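Local coordinates for encapsidation protein (Bacillus phage phi29, PDB 5HD9) that drives the packaging of the viral genome as the ATPase of the phage DNA packaging motor, this fragment being its N-terminal ASCE-fold domain, at residues A[31-36]-A[68-73]; A[73-78]-A[82-87]; A[93-98]-A[128-133]; A[110-115]-A[136-141]. All coordinates share one frame; numbering follows the deposited sequence.

Interaction 1: residues A[31-36]-A[68-73]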
loop_
_atom_site.group_PDB
_atom_site.type_symbol
_atom_site.label_atom_id
_atom_site.label_comp_id
_atom_site.label_asym_id
_atom_site.label_seq_id
_atom_site.Cartn_x
_atom_site.Cartn_y
_atom_site.Cartn_z
HETATM N N MSE A 31 -2.382 3.196 -6.843
HETATM C CA MSE A 31 -1.411 2.336 -6.179
HETATM C C MSE A 31 -1.511 0.889 -6.659
HETATM O O MSE A 31 -0.833 0.003 -6.132
HETATM C CB MSE A 31 -1.587 2.412 -4.661
HETATM C CG MSE A 31 -1.142 3.740 -4.045
HETATM SE SE MSE A 31 0.693 4.237 -4.522
HETATM C CE MSE A 31 0.340 5.416 -6.028
ATOM N N LYS A 32 -2.370 0.653 -7.648
ATOM C CA LYS A 32 -2.312 -0.578 -8.427
ATOM C C LYS A 32 -1.439 -0.308 -9.660
ATOM O O LYS A 32 -0.552 -1.093 -9.996
ATOM C CB LYS A 32 -3.712 -1.056 -8.844
ATOM C CG LYS A 32 -4.600 -1.601 -7.717
ATOM C CD LYS A 32 -5.906 -2.164 -8.296
ATOM C CE LYS A 32 -6.866 -2.742 -7.248
ATOM N NZ LYS A 32 -6.361 -2.741 -5.847
ATOM N N VAL A 33 -1.689 0.821 -10.316
ATOM C CA VAL A 33 -0.963 1.208 -11.527
ATOM C C VAL A 33 0.536 1.384 -11.291
ATOM O O VAL A 33 1.349 0.957 -12.111
ATOM C CB VAL A 33 -1.521 2.531 -12.123
ATOM C CG1 VAL A 33 -0.637 3.045 -13.268
ATOM C CG2 VAL A 33 -2.938 2.334 -12.607
ATOM N N TYR A 34 0.901 2.022 -10.183
ATOM C CA TYR A 34 2.303 2.349 -9.936
ATOM C C TYR A 34 3.180 1.095 -9.832
ATOM O O TYR A 34 4.146 0.967 -10.579
ATOM C CB TYR A 34 2.443 3.208 -8.674
ATOM C CG TYR A 34 3.879 3.417 -8.246
ATOM C CD1 TYR A 34 4.696 4.312 -8.918
ATOM C CD2 TYR A 34 4.418 2.715 -7.173
ATOM C CE1 TYR A 34 6.011 4.505 -8.539
ATOM C CE2 TYR A 34 5.730 2.900 -6.785
ATOM C CZ TYR A 34 6.522 3.795 -7.472
ATOM O OH TYR A 34 7.830 3.980 -7.081
ATOM N N PRO A 35 2.850 0.161 -8.924
ATOM C CA PRO A 35 3.703 -1.034 -8.825
ATOM C C PRO A 35 3.701 -1.903 -10.086
ATOM O O PRO A 35 4.714 -2.530 -10.387
ATOM C CB PRO A 35 3.110 -1.801 -7.635
ATOM C CG PRO A 35 1.742 -1.233 -7.435
ATOM C CD PRO A 35 1.810 0.184 -7.881
ATOM N N ILE A 36 2.586 -1.942 -10.809
ATOM C CA ILE A 36 2.527 -2.690 -12.060
ATOM C C ILE A 36 3.512 -2.092 -13.063
ATOM O O ILE A 36 4.196 -2.821 -13.779
ATOM C CB ILE A 36 1.101 -2.702 -12.656
ATOM C CG1 ILE A 36 0.192 -3.580 -11.799
ATOM C CG2 ILE A 36 1.110 -3.230 -14.090
ATOM C CD1 ILE A 36 -1.276 -3.454 -12.117
ATOM N N GLN A 68 -7.505 -2.124 -18.246
ATOM C CA GLN A 68 -7.572 -1.322 -19.461
ATOM C C GLN A 68 -6.306 -0.481 -19.650
ATOM O O GLN A 68 -6.055 0.029 -20.738
ATOM C CB GLN A 68 -8.808 -0.413 -19.443
ATOM C CG GLN A 68 -10.077 -1.067 -18.896
ATOM C CD GLN A 68 -10.409 -2.392 -19.565
ATOM O OE1 GLN A 68 -10.089 -2.613 -20.733
ATOM N NE2 GLN A 68 -11.054 -3.283 -18.819
ATOM N N GLU A 69 -5.511 -0.342 -18.592
ATOM C CA GLU A 69 -4.259 0.415 -18.658
ATOM C C GLU A 69 -3.111 -0.389 -19.251
ATOM O O GLU A 69 -2.127 0.179 -19.731
ATOM C CB GLU A 69 -3.855 0.892 -17.266
ATOM C CG GLU A 69 -4.747 1.993 -16.710
ATOM C CD GLU A 69 -4.055 3.362 -16.601
ATOM O OE1 GLU A 69 -2.833 3.456 -16.848
ATOM O OE2 GLU A 69 -4.738 4.351 -16.263
ATOM N N PHE A 70 -3.232 -1.712 -19.194
ATOM C CA PHE A 70 -2.173 -2.608 -19.640
ATOM C C PHE A 70 -2.737 -3.686 -20.558
ATOM O O PHE A 70 -2.632 -4.876 -20.260
ATOM C CB PHE A 70 -1.479 -3.255 -18.438
ATOM C CG PHE A 70 -0.979 -2.269 -17.416
ATOM C CD1 PHE A 70 0.264 -1.675 -17.554
ATOM C CD2 PHE A 70 -1.754 -1.941 -16.315
ATOM C CE1 PHE A 70 0.724 -0.769 -16.614
ATOM C CE2 PHE A 70 -1.300 -1.034 -15.371
ATOM C CZ PHE A 70 -0.059 -0.449 -15.520
ATOM N N PRO A 71 -3.333 -3.274 -21.686
ATOM C CA PRO A 71 -4.006 -4.236 -22.566
ATOM C C PRO A 71 -3.058 -5.271 -23.174
ATOM O O PRO A 71 -3.478 -6.401 -23.424
ATOM C CB PRO A 71 -4.607 -3.344 -23.658
ATOM C CG PRO A 71 -3.735 -2.138 -23.678
ATOM C CD PRO A 71 -3.345 -1.913 -22.249
ATOM N N ASP A 72 -1.803 -4.891 -23.399
ATOM C CA ASP A 72 -0.833 -5.774 -24.045
ATOM C C ASP A 72 0.042 -6.506 -23.032
ATOM O O ASP A 72 1.119 -6.999 -23.367
ATOM C CB ASP A 72 0.045 -4.974 -25.009
ATOM C CG ASP A 72 -0.761 -4.304 -26.108
ATOM O OD1 ASP A 72 -1.606 -4.988 -26.726
ATOM O OD2 ASP A 72 -0.563 -3.094 -26.345
ATOM N N HIS A 73 -0.430 -6.563 -21.792
ATOM C CA HIS A 73 0.217 -7.349 -20.753
ATOM C C HIS A 73 -0.814 -8.290 -20.149
ATOM O O HIS A 73 -1.972 -7.914 -19.965
ATOM C CB HIS A 73 0.827 -6.444 -19.680
ATOM C CG HIS A 73 2.003 -5.653 -20.156
ATOM N ND1 HIS A 73 3.286 -6.160 -20.181
ATOM C CD2 HIS A 73 2.092 -4.384 -20.628
ATOM C CE1 HIS A 73 4.111 -5.241 -20.648
ATOM N NE2 HIS A 73 3.417 -4.157 -20.924
#

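Interaction 2: residues A[73-78]-A[82-87]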
loop_
_atom_site.group_PDB
_atom_site.type_symbol
_atom_site.label_atom_id
_atom_site.label_comp_id
_atom_site.label_asym_id
_atom_site.label_seq_id
_atom_site.Cartn_x
_atom_site.Cartn_y
_atom_site.Cartn_z
ATOM N N HIS A 73 -0.430 -6.563 -21.792
ATOM C CA HIS A 73 0.217 -7.349 -20.753
ATOM C C HIS A 73 -0.814 -8.290 -20.149
ATOM O O HIS A 73 -1.972 -7.914 -19.965
ATOM C CB HIS A 73 0.827 -6.444 -19.680
ATOM C CG HIS A 73 2.003 -5.653 -20.156
ATOM N ND1 HIS A 73 3.286 -6.160 -20.181
ATOM C CD2 HIS A 73 2.092 -4.384 -20.628
ATOM C CE1 HIS A 73 4.111 -5.241 -20.648
ATOM N NE2 HIS A 73 3.417 -4.157 -20.924
ATOM N N GLU A 74 -0.400 -9.519 -19.861
ATOM C CA GLU A 74 -1.300 -10.500 -19.270
ATOM C C GLU A 74 -1.210 -10.418 -17.750
ATOM O O GLU A 74 -0.195 -10.779 -17.151
ATOM C CB GLU A 74 -0.968 -11.911 -19.770
ATOM C CG GLU A 74 -2.167 -12.854 -19.858
ATOM C CD GLU A 74 -3.296 -12.296 -20.716
ATOM O OE1 GLU A 74 -3.006 -11.538 -21.668
ATOM O OE2 GLU A 74 -4.472 -12.606 -20.432
ATOM N N LEU A 75 -2.281 -9.923 -17.139
ATOM C CA LEU A 75 -2.348 -9.741 -15.695
ATOM C C LEU A 75 -3.174 -10.858 -15.070
ATOM O O LEU A 75 -4.367 -10.983 -15.343
ATOM C CB LEU A 75 -2.949 -8.375 -15.359
ATOM C CG LEU A 75 -2.342 -7.194 -16.121
ATOM C CD1 LEU A 75 -3.097 -5.913 -15.814
ATOM C CD2 LEU A 75 -0.860 -7.038 -15.799
ATOM N N VAL A 76 -2.531 -11.662 -14.228
ATOM C CA VAL A 76 -3.139 -12.882 -13.709
ATOM C C VAL A 76 -3.029 -12.974 -12.194
ATOM O O VAL A 76 -1.991 -12.658 -11.611
ATOM C CB VAL A 76 -2.487 -14.139 -14.339
ATOM C CG1 VAL A 76 -2.979 -15.419 -13.665
ATOM C CG2 VAL A 76 -2.765 -14.190 -15.833
ATOM N N VAL A 77 -4.114 -13.419 -11.567
ATOM C CA VAL A 77 -4.105 -13.753 -10.150
ATOM C C VAL A 77 -4.324 -15.252 -9.999
ATOM O O VAL A 77 -5.257 -15.808 -10.575
ATOM C CB VAL A 77 -5.193 -12.992 -9.366
ATOM C CG1 VAL A 77 -5.088 -13.297 -7.879
ATOM C CG2 VAL A 77 -5.082 -11.491 -9.604
ATOM N N LYS A 78 -3.439 -15.899 -9.246
ATOM C CA LYS A 78 -3.616 -17.296 -8.862
ATOM C C LYS A 78 -3.470 -17.388 -7.353
ATOM O O LYS A 78 -2.391 -17.138 -6.817
ATOM C CB LYS A 78 -2.594 -18.212 -9.538
ATOM C CG LYS A 78 -2.415 -18.027 -11.032
ATOM C CD LYS A 78 -1.457 -19.088 -11.548
ATOM C CE LYS A 78 -0.881 -18.747 -12.905
ATOM N NZ LYS A 78 0.241 -19.667 -13.247
ATOM N N PHE A 82 0.308 -12.576 -7.705
ATOM C CA PHE A 82 0.085 -11.772 -8.896
ATOM C C PHE A 82 1.129 -12.087 -9.958
ATOM O O PHE A 82 2.325 -12.136 -9.663
ATOM C CB PHE A 82 0.129 -10.285 -8.544
ATOM C CG PHE A 82 -0.890 -9.871 -7.518
ATOM C CD1 PHE A 82 -2.238 -10.137 -7.707
ATOM C CD2 PHE A 82 -0.499 -9.224 -6.355
ATOM C CE1 PHE A 82 -3.174 -9.758 -6.761
ATOM C CE2 PHE A 82 -1.431 -8.844 -5.409
ATOM C CZ PHE A 82 -2.769 -9.111 -5.611
ATOM N N TYR A 83 0.669 -12.290 -11.190
ATOM C CA TYR A 83 1.554 -12.596 -12.308
ATOM C C TYR A 83 1.369 -11.595 -13.439
ATOM O O TYR A 83 0.244 -11.216 -13.767
ATOM C CB TYR A 83 1.303 -14.016 -12.819
ATOM C CG TYR A 83 1.446 -15.060 -11.744
ATOM C CD1 TYR A 83 0.435 -15.270 -10.819
ATOM C CD2 TYR A 83 2.599 -15.829 -11.645
ATOM C CE1 TYR A 83 0.563 -16.217 -9.826
ATOM C CE2 TYR A 83 2.736 -16.781 -10.655
ATOM C CZ TYR A 83 1.715 -16.971 -9.747
ATOM O OH TYR A 83 1.847 -17.917 -8.758
ATOM N N ILE A 84 2.484 -11.170 -14.024
ATOM C CA ILE A 84 2.465 -10.278 -15.174
ATOM C C ILE A 84 3.275 -10.907 -16.300
ATOM O O ILE A 84 4.472 -11.150 -16.154
ATOM C CB ILE A 84 3.020 -8.885 -14.824
ATOM C CG1 ILE A 84 2.166 -8.259 -13.719
ATOM C CG2 ILE A 84 3.061 -7.996 -16.070
ATOM C CD1 ILE A 84 2.575 -6.861 -13.307
ATOM N N ASP A 85 2.603 -11.168 -17.419
ATOM C CA ASP A 85 3.212 -11.848 -18.560
ATOM C C ASP A 85 3.855 -13.172 -18.144
ATOM O O ASP A 85 4.904 -13.557 -18.662
ATOM C CB ASP A 85 4.248 -10.944 -19.232
ATOM C CG ASP A 85 3.635 -9.677 -19.804
ATOM O OD1 ASP A 85 2.480 -9.733 -20.276
ATOM O OD2 ASP A 85 4.306 -8.624 -19.778
ATOM N N GLY A 86 3.223 -13.859 -17.200
ATOM C CA GLY A 86 3.656 -15.189 -16.810
ATOM C C GLY A 86 4.736 -15.210 -15.746
ATOM O O GLY A 86 5.180 -16.281 -15.335
ATOM N N LYS A 87 5.153 -14.031 -15.291
ATOM C CA LYS A 87 6.188 -13.924 -14.266
ATOM C C LYS A 87 5.592 -13.488 -12.935
ATOM O O LYS A 87 4.702 -12.641 -12.897
ATOM C CB LYS A 87 7.268 -12.930 -14.696
ATOM C CG LYS A 87 7.836 -13.207 -16.072
ATOM C CD LYS A 87 9.066 -12.359 -16.352
ATOM C CE LYS A 87 8.940 -11.569 -17.649
ATOM N NZ LYS A 87 10.203 -11.603 -18.438
HETATM O O HOH W 1 0.763 -13.414 -16.146
HETATM O O HOH W 2 -0.080 -18.813 -6.575
#

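Interaction 3: residues A[93-98]-A[128-133]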
loop_
_atom_site.group_PDB
_atom_site.type_symbol
_atom_site.label_atom_id
_atom_site.label_comp_id
_atom_site.label_asym_id
_atom_site.label_seq_id
_atom_site.Cartn_x
_atom_site.Cartn_y
_atom_site.Cartn_z
ATOM N N ILE A 93 -1.008 -10.380 0.823
ATOM C CA ILE A 93 -0.713 -10.934 2.143
ATOM C C ILE A 93 -1.675 -10.414 3.204
ATOM O O ILE A 93 -1.798 -9.204 3.386
ATOM C CB ILE A 93 0.740 -10.607 2.564
ATOM C CG1 ILE A 93 1.710 -11.379 1.665
ATOM C CG2 ILE A 93 0.971 -10.947 4.041
ATOM C CD1 ILE A 93 3.173 -11.218 2.012
ATOM N N PRO A 94 -2.359 -11.329 3.917
ATOM C CA PRO A 94 -3.098 -10.881 5.097
ATOM C C PRO A 94 -2.126 -10.675 6.249
ATOM O O PRO A 94 -1.428 -11.620 6.614
ATOM C CB PRO A 94 -4.071 -12.035 5.382
ATOM C CG PRO A 94 -3.849 -13.060 4.276
ATOM C CD PRO A 94 -2.493 -12.783 3.726
ATOM N N LEU A 95 -2.065 -9.466 6.799
ATOM C CA LEU A 95 -1.098 -9.162 7.849
ATOM C C LEU A 95 -1.288 -10.079 9.057
ATOM O O LEU A 95 -0.341 -10.356 9.791
ATOM C CB LEU A 95 -1.215 -7.694 8.270
ATOM C CG LEU A 95 -0.119 -7.134 9.183
ATOM C CD1 LEU A 95 1.272 -7.339 8.598
ATOM C CD2 LEU A 95 -0.368 -5.656 9.434
ATOM N N SER A 96 -2.512 -10.564 9.243
ATOM C CA SER A 96 -2.831 -11.449 10.361
ATOM C C SER A 96 -2.043 -12.764 10.329
ATOM O O SER A 96 -1.810 -13.370 11.373
ATOM C CB SER A 96 -4.331 -11.755 10.378
ATOM O OG SER A 96 -4.742 -12.386 9.177
ATOM N N VAL A 97 -1.645 -13.202 9.135
ATOM C CA VAL A 97 -0.924 -14.469 8.983
ATOM C C VAL A 97 0.448 -14.287 8.338
ATOM O O VAL A 97 0.941 -15.184 7.652
ATOM C CB VAL A 97 -1.733 -15.480 8.139
ATOM C CG1 VAL A 97 -3.041 -15.833 8.841
ATOM C CG2 VAL A 97 -1.970 -14.936 6.721
ATOM N N TRP A 98 1.064 -13.131 8.563
ATOM C CA TRP A 98 2.367 -12.835 7.970
ATOM C C TRP A 98 3.436 -13.834 8.414
ATOM O O TRP A 98 4.323 -14.181 7.635
ATOM C CB TRP A 98 2.811 -11.410 8.319
ATOM C CG TRP A 98 4.278 -11.176 8.078
ATOM C CD1 TRP A 98 5.204 -10.765 8.993
ATOM C CD2 TRP A 98 4.986 -11.367 6.848
ATOM N NE1 TRP A 98 6.444 -10.678 8.404
ATOM C CE2 TRP A 98 6.337 -11.046 7.087
ATOM C CE3 TRP A 98 4.610 -11.777 5.566
ATOM C CZ2 TRP A 98 7.310 -11.118 6.093
ATOM C CZ3 TRP A 98 5.577 -11.847 4.580
ATOM C CH2 TRP A 98 6.910 -11.519 4.848
ATOM N N PRO A 128 -2.734 -7.573 17.596
ATOM C CA PRO A 128 -1.794 -7.240 18.676
ATOM C C PRO A 128 -0.369 -7.035 18.163
ATOM O O PRO A 128 0.138 -7.874 17.420
ATOM C CB PRO A 128 -1.871 -8.454 19.616
ATOM C CG PRO A 128 -2.721 -9.481 18.920
ATOM C CD PRO A 128 -3.544 -8.762 17.907
ATOM N N ASN A 129 0.258 -5.930 18.560
ATOM C CA ASN A 129 1.585 -5.572 18.067
ATOM C C ASN A 129 1.611 -5.584 16.544
ATOM O O ASN A 129 2.557 -6.078 15.928
ATOM C CB ASN A 129 2.642 -6.526 18.624
ATOM C CG ASN A 129 2.678 -6.534 20.139
ATOM O OD1 ASN A 129 1.769 -7.049 20.789
ATOM N ND2 ASN A 129 3.734 -5.966 20.709
ATOM N N GLU A 130 0.555 -5.043 15.948
ATOM C CA GLU A 130 0.416 -5.009 14.498
ATOM C C GLU A 130 1.515 -4.188 13.838
ATOM O O GLU A 130 2.008 -4.550 12.773
ATOM C CB GLU A 130 -0.949 -4.442 14.112
ATOM C CG GLU A 130 -1.197 -4.385 12.621
ATOM C CD GLU A 130 -2.537 -3.771 12.287
ATOM O OE1 GLU A 130 -2.580 -2.857 11.434
ATOM O OE2 GLU A 130 -3.550 -4.204 12.877
ATOM N N VAL A 131 1.896 -3.079 14.462
ATOM C CA VAL A 131 2.887 -2.193 13.861
ATOM C C VAL A 131 4.221 -2.923 13.740
ATOM O O VAL A 131 4.913 -2.797 12.730
ATOM C CB VAL A 131 3.067 -0.898 14.675
ATOM C CG1 VAL A 131 4.104 0.010 14.025
ATOM C CG2 VAL A 131 1.738 -0.168 14.803
ATOM N N SER A 132 4.565 -3.699 14.762
ATOM C CA SER A 132 5.765 -4.529 14.719
ATOM C C SER A 132 5.670 -5.567 13.601
ATOM O O SER A 132 6.669 -5.880 12.948
ATOM C CB SER A 132 5.986 -5.225 16.065
ATOM O OG SER A 132 6.251 -4.278 17.083
ATOM N N ALA A 133 4.469 -6.093 13.374
ATOM C CA ALA A 133 4.263 -7.083 12.318
ATOM C C ALA A 133 4.523 -6.485 10.934
ATOM O O ALA A 133 5.209 -7.097 10.111
ATOM C CB ALA A 133 2.851 -7.658 12.388
#

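Interaction 4: residues A[110-115]-A[136-141]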
loop_
_atom_site.group_PDB
_atom_site.type_symbol
_atom_site.label_atom_id
_atom_site.label_comp_id
_atom_site.label_asym_id
_atom_site.label_seq_id
_atom_site.Cartn_x
_atom_site.Cartn_y
_atom_site.Cartn_z
ATOM N N SER A 110 9.943 -3.815 -3.919
ATOM C CA SER A 110 10.315 -2.424 -3.660
ATOM C C SER A 110 9.116 -1.571 -3.244
ATOM O O SER A 110 9.290 -0.452 -2.766
ATOM C CB SER A 110 10.982 -1.810 -4.894
ATOM O OG SER A 110 10.022 -1.455 -5.873
ATOM N N THR A 111 7.906 -2.090 -3.424
ATOM C CA THR A 111 6.706 -1.372 -3.004
ATOM C C THR A 111 5.757 -2.273 -2.224
ATOM O O THR A 111 5.475 -3.402 -2.632
ATOM C CB THR A 111 5.949 -0.772 -4.210
ATOM O OG1 THR A 111 6.805 0.138 -4.913
ATOM C CG2 THR A 111 4.712 -0.017 -3.745
ATOM N N ILE A 112 5.279 -1.756 -1.094
ATOM C CA ILE A 112 4.221 -2.392 -0.319
ATOM C C ILE A 112 3.030 -1.447 -0.243
ATOM O O ILE A 112 3.181 -0.283 0.130
ATOM C CB ILE A 112 4.673 -2.744 1.117
ATOM C CG1 ILE A 112 5.861 -3.707 1.086
ATOM C CG2 ILE A 112 3.510 -3.352 1.911
ATOM C CD1 ILE A 112 6.598 -3.817 2.415
ATOM N N VAL A 113 1.852 -1.951 -0.595
ATOM C CA VAL A 113 0.626 -1.171 -0.489
ATOM C C VAL A 113 -0.311 -1.813 0.528
ATOM O O VAL A 113 -0.783 -2.934 0.347
ATOM C CB VAL A 113 -0.080 -1.037 -1.846
ATOM C CG1 VAL A 113 -1.362 -0.224 -1.707
ATOM C CG2 VAL A 113 0.853 -0.378 -2.850
ATOM N N PHE A 114 -0.561 -1.077 1.605
ATOM C CA PHE A 114 -1.411 -1.529 2.695
ATOM C C PHE A 114 -2.703 -0.728 2.654
ATOM O O PHE A 114 -2.777 0.370 3.195
ATOM C CB PHE A 114 -0.684 -1.356 4.033
ATOM C CG PHE A 114 -1.408 -1.938 5.224
ATOM C CD1 PHE A 114 -2.678 -2.488 5.110
ATOM C CD2 PHE A 114 -0.802 -1.928 6.467
ATOM C CE1 PHE A 114 -3.326 -3.013 6.217
ATOM C CE2 PHE A 114 -1.447 -2.451 7.577
ATOM C CZ PHE A 114 -2.709 -2.994 7.451
ATOM N N ASP A 115 -3.723 -1.282 2.009
ATOM C CA ASP A 115 -4.974 -0.560 1.830
ATOM C C ASP A 115 -5.878 -0.725 3.048
ATOM O O ASP A 115 -5.881 -1.776 3.695
ATOM C CB ASP A 115 -5.687 -1.033 0.563
ATOM C CG ASP A 115 -6.726 -0.041 0.069
ATOM O OD1 ASP A 115 -6.861 1.046 0.669
ATOM O OD2 ASP A 115 -7.403 -0.343 -0.935
ATOM N N ASN A 136 8.166 -5.878 10.636
ATOM C CA ASN A 136 8.873 -7.118 10.333
ATOM C C ASN A 136 8.736 -7.489 8.858
ATOM O O ASN A 136 9.704 -7.907 8.222
ATOM C CB ASN A 136 8.357 -8.264 11.206
ATOM C CG ASN A 136 9.072 -9.575 10.929
ATOM O OD1 ASN A 136 8.570 -10.422 10.192
ATOM N ND2 ASN A 136 10.253 -9.744 11.514
ATOM N N LEU A 137 7.531 -7.330 8.322
ATOM C CA LEU A 137 7.276 -7.590 6.910
ATOM C C LEU A 137 8.173 -6.716 6.039
ATOM O O LEU A 137 8.781 -7.198 5.084
ATOM C CB LEU A 137 5.799 -7.346 6.583
ATOM C CG LEU A 137 5.267 -7.778 5.212
ATOM C CD1 LEU A 137 3.762 -7.964 5.286
ATOM C CD2 LEU A 137 5.601 -6.777 4.121
HETATM N N MSE A 138 8.266 -5.436 6.385
HETATM C CA MSE A 138 9.065 -4.485 5.619
HETATM C C MSE A 138 10.550 -4.842 5.630
HETATM O O MSE A 138 11.189 -4.882 4.578
HETATM C CB MSE A 138 8.861 -3.068 6.164
HETATM C CG MSE A 138 7.471 -2.523 5.905
HETATM SE SE MSE A 138 7.126 -0.830 6.796
HETATM C CE MSE A 138 8.495 0.228 5.907
ATOM N N ASP A 139 11.104 -5.102 6.809
ATOM C CA ASP A 139 12.516 -5.460 6.900
ATOM C C ASP A 139 12.795 -6.777 6.183
ATOM O O ASP A 139 13.880 -6.973 5.636
ATOM C CB ASP A 139 12.969 -5.568 8.357
ATOM C CG ASP A 139 13.879 -4.422 8.783
ATOM O OD1 ASP A 139 14.551 -3.803 7.929
ATOM O OD2 ASP A 139 13.936 -4.149 9.995
ATOM N N THR A 140 11.820 -7.680 6.188
ATOM C CA THR A 140 12.001 -8.980 5.554
ATOM C C THR A 140 12.166 -8.842 4.038
ATOM O O THR A 140 13.039 -9.479 3.448
ATOM C CB THR A 140 10.816 -9.929 5.857
ATOM O OG1 THR A 140 10.764 -10.203 7.261
ATOM C CG2 THR A 140 10.963 -11.248 5.104
ATOM N N VAL A 141 11.336 -8.011 3.410
ATOM C CA VAL A 141 11.290 -7.954 1.949
ATOM C C VAL A 141 12.078 -6.786 1.348
ATOM O O VAL A 141 12.457 -6.841 0.177
ATOM C CB VAL A 141 9.827 -7.885 1.438
ATOM C CG1 VAL A 141 9.039 -9.084 1.941
ATOM C CG2 VAL A 141 9.149 -6.577 1.844
#

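Interaction 1: residues A[31-36]-A[68-73]
I36 meets F70 by laying one methyl branch on the aromatic ring. Its CG2 stands 3.4 Å from the centroid of the F70 ring and 16° off the ring normal, a CH-pi contact over the face that is shifted toward the rim. The closest ring carbon is accordingly F70 CZ, 3.3 Å from I36 CG2, which is tight packing. This methyl is placed anti to the backbone N of I36, whereas CD1 of the other branch lies farther off, near F70 CE2. One turn earlier on the helix, V33 reaches the same ring from a different direction: its carbonyl O sits at the edge near the ring plane, 3.9 Å from F70 CZ, while V33 CG1 lies 4.2 Å from that carbon. E69 adds a looser touch, its OE1 being 4.2 Å from V33 CG1; its other oxygen, OE2, is hydrogen-bonded to Y29 OH of the same helix. The ring also packs on N37 and I40 of that helix. Through F70, then, the loop between strands 45-50 and 75-78 packs on helix 26-42, which follows an apparent Walker A P-loop, consistent with the strand-loop-helix of the P-loop NTPase (ASCE) fold.

Interaction 2: residues A[73-78]-A[82-87]
H73 and D85 open the contact with a side-chain hydrogen bond: H73 ND1 donates to D85 OD2 over 2.7 Å, the oxygen lying in the imidazole plane and using its syn lone pair. The second carboxylate oxygen is held as well, since E74 N donates to D85 OD1 at 2.9 Å, from the anti side and 31° out of the carboxylate plane. Two bonds to separate oxygens would fix the rotation of this group. The backbone bonds continue from there. D85 N donates to E74 O, and V76 and Y83 exchange a reciprocal pair, with 2.7 Å from Y83 N to V76 O. This is an antiparallel beta hairpin whose strand 75-78 forms one edge of the central sheet, and a type I' turn over D85 and G86 leads from its second strand into strand 87-94. Water 1 bridges E74 O and G86 N near that turn. Apolar contacts gather on the face carrying L75, V77, F82 and I84: L75 CD2 runs beside I84 CG1 at 3.9 Å, and V77 CG2 meets the edge of the F82 ring, 3.7 Å from F82 CD1. F82 in turn stacks on Y62. In a cation-pi contact, the extended K78 side chain crosses that of Y83 at about a right angle and passes over one ring face, with NZ 4.6 Å from the centroid of the Y83 ring and 10° off its normal, while water 2 joins K78 O to Y83 OH.

Interaction 3: residues A[93-98]-A[128-133]
L95 stands in a short 3-10 turn just after strand 87-94, its CA 7.3 Å from that of A133 near the start of helix 130-141. In this P-loop NTPase fold the turn thus brings the end of a sheet strand against the first turns of a helix, and the backbones stay far enough apart that side chains carry most of the contact; no hydrogen bond crosses it. L95 points toward the helix: chi1 of -170° carries CG that way, and chi2 near 55° turns its two methyls to different partners. CD2 lies 3.5 Å from E130 CG, and the two side chains cross at about a right angle, so the leucine packs against the aliphatic part of the glutamate. The other methyl, L95 CD1, is 4.1 Å from A133 CB. The E130 chain is extended, and its carboxylate is held beyond L95: OE1 forms a salt bridge with R51 and a hydrogen bond with Y163 OH, and OE2 is bonded to I127 N. Such a network would be expected to stabilise the charged form of the buried carboxylate. W98 completes the contact from the other end of its segment. Its NE1 is hydrogen-bonded to N136 OD1, about one turn further along the helix, while W98 CD1 comes within 3.8 Å of A133 O.

Interaction 4: residues A[110-115]-A[136-141]
The beta-alpha-beta unit of strand 109-115, helix 130-141 and strand 149-153 is packed here by I112 of its first strand against L137, M138 and V141 of the helix. It is a worked case of the layered core of an ASCE P-loop ATPase, in which helices cover a sheet with parallel central strands. The segments 110-115 and 136-141 run nearly antiparallel, at 159°, with their axes 10.1 Å apart, a distance bridged by I112 from the strand and by three side chains from the helix. In I112, chi2 of 165° extends the CG1 branch, and its terminal CD1 makes all three contacts. L137 CD2 is the closest, 3.6 Å from I112 CD1, the two side chains sliding past each other in opposite directions. V141 approaches tip to tip, with CG2 3.8 Å from I112 CD1. M138, a selenomethionine, offers its CG rather than its selenium, at the same distance of 3.8 Å from I112 CD1. All four residues are buried and the contact is wholly apolar. Other strand residues have different partners: V113 packs on M31 of helix 26-42, and D115 OD2 is hydrogen-bonded to S28 OG, consistent with a Walker B aspartate next to a serine of the apparent Walker A motif. On the helix itself the last turn is tied by N136 O, which takes two bonds from T140: N at 2.9 Å, and OG1 at 2.7 Å from N136 O, the donors arriving from opposite faces of the carbonyl plane.

The four contacts are spread over one sheet and the helices on its two faces. Interactions 1 and 2 come first along the chain, share H73, and lie with centres about 11 Å apart at the hairpin edge of the sheet, against helix 26-42. Interactions 3 and 4 alternate in sequence, both use helix 130-141, touch directly through W98 and N136, and are also about 11 Å apart between centres. Interaction 1 lies across the centre of the chain from interaction 3, about 27 Å away between centres. Strand 109-115 joins the two groups, since interaction 4 touches interaction 1 through T111 and V113. Two helix layers thus sandwich the sheet, an arrangement suited to the nucleotide-binding core expected of a packaging ATPase.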